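Local coordinates for glycerol Dehydrogenase (Unidentified, PDB 5XN8), which catalyses the NAD-dependent oxidation of glycerol to dihydroxyacetone, letting microorganisms use glycerol as a carbon source under anaerobic conditions, at residues G170-T175 with E235-L240. Residues are numbered along the deposited sequence; the frame is centred on the assembly and turned at random.
Sequences GDALST and EANTYL. With ZN (zinc ion), chain E.
Ala172 and Asn237 make the closest meeting, in a buried contact, of helices 162-185 and 228-247, their CA atoms 5.4 Å apart. The methyl of Ala172 points toward the second helix, and its CB sits 3.7 Å from OD1 of Asn237, with the backbone O of Ala236 farther off at 4.3 Å. Asn237 leaves its helix with CG anti to the carbonyl carbon (chi1 -75°), which brings the amide oxygen up against that methyl while ND2 hydrogen-bonds the carbonyl of Ala118. One turn on, CG2 of Thr175 grazes the carbonyl O of Leu240 at 4.4 Å, and its OG1 bonds to the hydroxyl of Ser241, just past the segment. The contact is slight, burying 113 Å² in all, and the short axes pass 9.1 Å apart at 58°. Between Ala236 and Leu240 the second helix widens into a pi-type turn, where Leu240 N bonds Glu235 O.

Of the two segments, only 170-175 reaches the zinc, through Asp171. This residue, next to Ala172, has CG anti to the backbone N (chi1 -165°), which carries OD1 to the metal, 2.1 Å away. OD2 accepts from Asp121 N, which should fix the carboxylate's rotation. His254, His271 and a water complete the zinc site of this iron-containing alcohol dehydrogenase family member, one aspartate and two histidines set in its helical region.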
ATOM      1  N   GLY A 170     -33.040  -0.291  -0.808  1.00 28.63           N
ATOM      2  CA  GLY A 170     -33.126  -0.661   0.603  1.00 28.75           C
ATOM      3  C   GLY A 170     -33.327  -2.144   0.816  1.00 27.95           C
ATOM      4  O   GLY A 170     -32.776  -2.710   1.749  1.00 26.86           O
ATOM      5  N   ASP A 171     -34.134  -2.766  -0.044  1.00 29.25           N
ATOM      6  CA  ASP A 171     -34.377  -4.217  -0.009  1.00 28.47           C
ATOM      7  C   ASP A 171     -33.132  -4.981  -0.444  1.00 28.01           C
ATOM      8  O   ASP A 171     -32.835  -6.062   0.080  1.00 28.15           O
ATOM      9  CB  ASP A 171     -35.565  -4.558  -0.929  1.00 29.04           C
ATOM     10  CG  ASP A 171     -36.136  -5.956  -0.705  1.00 28.94           C
ATOM     11  OD1 ASP A 171     -36.120  -6.491   0.421  1.00 27.53           O
ATOM     12  OD2 ASP A 171     -36.657  -6.524  -1.684  1.00 33.35           O
ATOM     13  N   ALA A 172     -32.408  -4.405  -1.394  1.00 27.63           N
ATOM     14  CA  ALA A 172     -31.216  -5.018  -1.974  1.00 27.48           C
ATOM     15  C   ALA A 172     -29.983  -4.892  -1.083  1.00 26.47           C
ATOM     16  O   ALA A 172     -29.140  -5.798  -1.059  1.00 25.80           O
ATOM     17  CB  ALA A 172     -30.942  -4.408  -3.342  1.00 27.82           C
ATOM     18  N   LEU A 173     -29.876  -3.774  -0.365  1.00 25.35           N
ATOM     19  CA  LEU A 173     -28.803  -3.527   0.617  1.00 25.50           C
ATOM     20  C   LEU A 173     -28.695  -4.611   1.690  1.00 25.08           C
ATOM     21  O   LEU A 173     -27.607  -4.889   2.183  1.00 25.17           O
ATOM     22  CB  LEU A 173     -29.030  -2.155   1.291  1.00 26.14           C
ATOM     23  CG  LEU A 173     -28.116  -1.674   2.427  1.00 25.67           C
ATOM     24  CD1 LEU A 173     -26.921  -0.895   1.916  1.00 25.61           C
ATOM     25  CD2 LEU A 173     -28.902  -0.822   3.404  1.00 25.98           C
ATOM     26  N   SER A 174     -29.816  -5.224   2.049  1.00 25.07           N
ATOM     27  CA  SER A 174     -29.830  -6.318   3.025  1.00 25.24           C
ATOM     28  C   SER A 174     -29.274  -7.646   2.528  1.00 24.22           C
ATOM     29  O   SER A 174     -29.033  -8.542   3.331  1.00 24.39           O
ATOM     30  CB  SER A 174     -31.264  -6.602   3.440  1.00 25.81           C
ATOM     31  OG  SER A 174     -31.942  -7.289   2.396  1.00 26.42           O
ATOM     32  N   THR A 175     -29.123  -7.804   1.220  1.00 23.27           N
ATOM     33  CA  THR A 175     -28.905  -9.132   0.637  1.00 22.43           C
ATOM     34  C   THR A 175     -27.562  -9.716   1.007  1.00 21.39           C
ATOM     35  O   THR A 175     -27.499 -10.863   1.454  1.00 22.96           O
ATOM     36  CB  THR A 175     -29.088  -9.092  -0.893  1.00 21.62           C
ATOM     37  OG1 THR A 175     -30.398  -8.605  -1.179  1.00 20.51           O
ATOM     38  CG2 THR A 175     -28.930 -10.464  -1.500  1.00 21.77           C
ATOM     39  N   GLU A 235     -30.658  -4.160 -12.164  1.00 27.84           N
ATOM     40  CA  GLU A 235     -30.169  -5.542 -12.133  1.00 27.93           C
ATOM     41  C   GLU A 235     -29.814  -5.960 -10.707  1.00 27.86           C
ATOM     42  O   GLU A 235     -30.141  -7.073 -10.286  1.00 26.96           O
ATOM     43  CB  GLU A 235     -28.947  -5.705 -13.033  1.00 27.81           C
ATOM     44  CG  GLU A 235     -28.546  -7.162 -13.257  1.00 27.75           C
ATOM     45  CD  GLU A 235     -27.158  -7.340 -13.836  1.00 27.68           C
ATOM     46  OE1 GLU A 235     -26.655  -6.397 -14.473  1.00 26.59           O
ATOM     47  OE2 GLU A 235     -26.569  -8.440 -13.652  1.00 28.34           O
ATOM     48  N   ALA A 236     -29.124  -5.073  -9.990  1.00 27.59           N
ATOM     49  CA  ALA A 236     -28.836  -5.274  -8.570  1.00 28.07           C
ATOM     50  C   ALA A 236     -30.115  -5.523  -7.771  1.00 27.68           C
ATOM     51  O   ALA A 236     -30.208  -6.504  -7.030  1.00 29.26           O
ATOM     52  CB  ALA A 236     -28.085  -4.075  -8.003  1.00 27.67           C
ATOM     53  N   ASN A 237     -31.093  -4.638  -7.955  1.00 27.28           N
ATOM     54  CA  ASN A 237     -32.384  -4.699  -7.254  1.00 27.32           C
ATOM     55  C   ASN A 237     -33.227  -5.924  -7.578  1.00 27.19           C
ATOM     56  O   ASN A 237     -34.036  -6.347  -6.740  1.00 27.60           O
ATOM     57  CB  ASN A 237     -33.232  -3.441  -7.556  1.00 28.12           C
ATOM     58  CG  ASN A 237     -32.751  -2.203  -6.823  1.00 28.47           C
ATOM     59  OD1 ASN A 237     -31.696  -2.203  -6.178  1.00 28.51           O
ATOM     60  ND2 ASN A 237     -33.543  -1.134  -6.908  1.00 27.87           N
ATOM     61  N   THR A 238     -33.060  -6.483  -8.782  1.00 27.03           N
ATOM     62  CA  THR A 238     -33.925  -7.557  -9.260  1.00 26.21           C
ATOM     63  C   THR A 238     -33.225  -8.911  -9.371  1.00 25.84           C
ATOM     64  O   THR A 238     -33.643  -9.865  -8.715  1.00 26.73           O
ATOM     65  CB  THR A 238     -34.554  -7.189 -10.613  1.00 26.46           C
ATOM     66  OG1 THR A 238     -34.929  -5.808 -10.599  1.00 25.57           O
ATOM     67  CG2 THR A 238     -35.799  -8.053 -10.877  1.00 27.28           C
ATOM     68  N   TYR A 239     -32.192  -9.013 -10.203  1.00 25.04           N
ATOM     69  CA  TYR A 239     -31.526 -10.303 -10.411  1.00 25.04           C
ATOM     70  C   TYR A 239     -30.521 -10.619  -9.302  1.00 23.99           C
ATOM     71  O   TYR A 239     -30.547 -11.720  -8.754  1.00 25.16           O
ATOM     72  CB  TYR A 239     -30.865 -10.395 -11.806  1.00 25.49           C
ATOM     73  CG  TYR A 239     -30.493 -11.820 -12.158  1.00 26.20           C
ATOM     74  CD1 TYR A 239     -29.290 -12.369 -11.733  1.00 26.79           C
ATOM     75  CD2 TYR A 239     -31.368 -12.636 -12.867  1.00 27.22           C
ATOM     76  CE1 TYR A 239     -28.953 -13.692 -12.036  1.00 27.82           C
ATOM     77  CE2 TYR A 239     -31.048 -13.954 -13.163  1.00 27.17           C
ATOM     78  CZ  TYR A 239     -29.845 -14.481 -12.751  1.00 26.97           C
ATOM     79  OH  TYR A 239     -29.547 -15.787 -13.054  1.00 25.83           O
ATOM     80  N   LEU A 240     -29.645  -9.673  -8.967  1.00 23.10           N
ATOM     81  CA  LEU A 240     -28.581  -9.932  -7.987  1.00 22.48           C
ATOM     82  C   LEU A 240     -29.136 -10.132  -6.578  1.00 22.37           C
ATOM     83  O   LEU A 240     -28.651 -10.996  -5.830  1.00 23.00           O
ATOM     84  CB  LEU A 240     -27.544  -8.799  -7.965  1.00 21.66           C
ATOM     85  CG  LEU A 240     -26.853  -8.395  -9.271  1.00 21.68           C
ATOM     86  CD1 LEU A 240     -25.738  -7.398  -8.999  1.00 21.51           C
ATOM     87  CD2 LEU A 240     -26.289  -9.627  -9.980  1.00 22.36           C
TER
HETATM   88 ZN    ZN E 401     -37.329  -8.145   0.800  1.00 32.56          ZN
HETATM   89  O   HOH W   1     -38.456  -9.918   1.208  1.00 23.56           O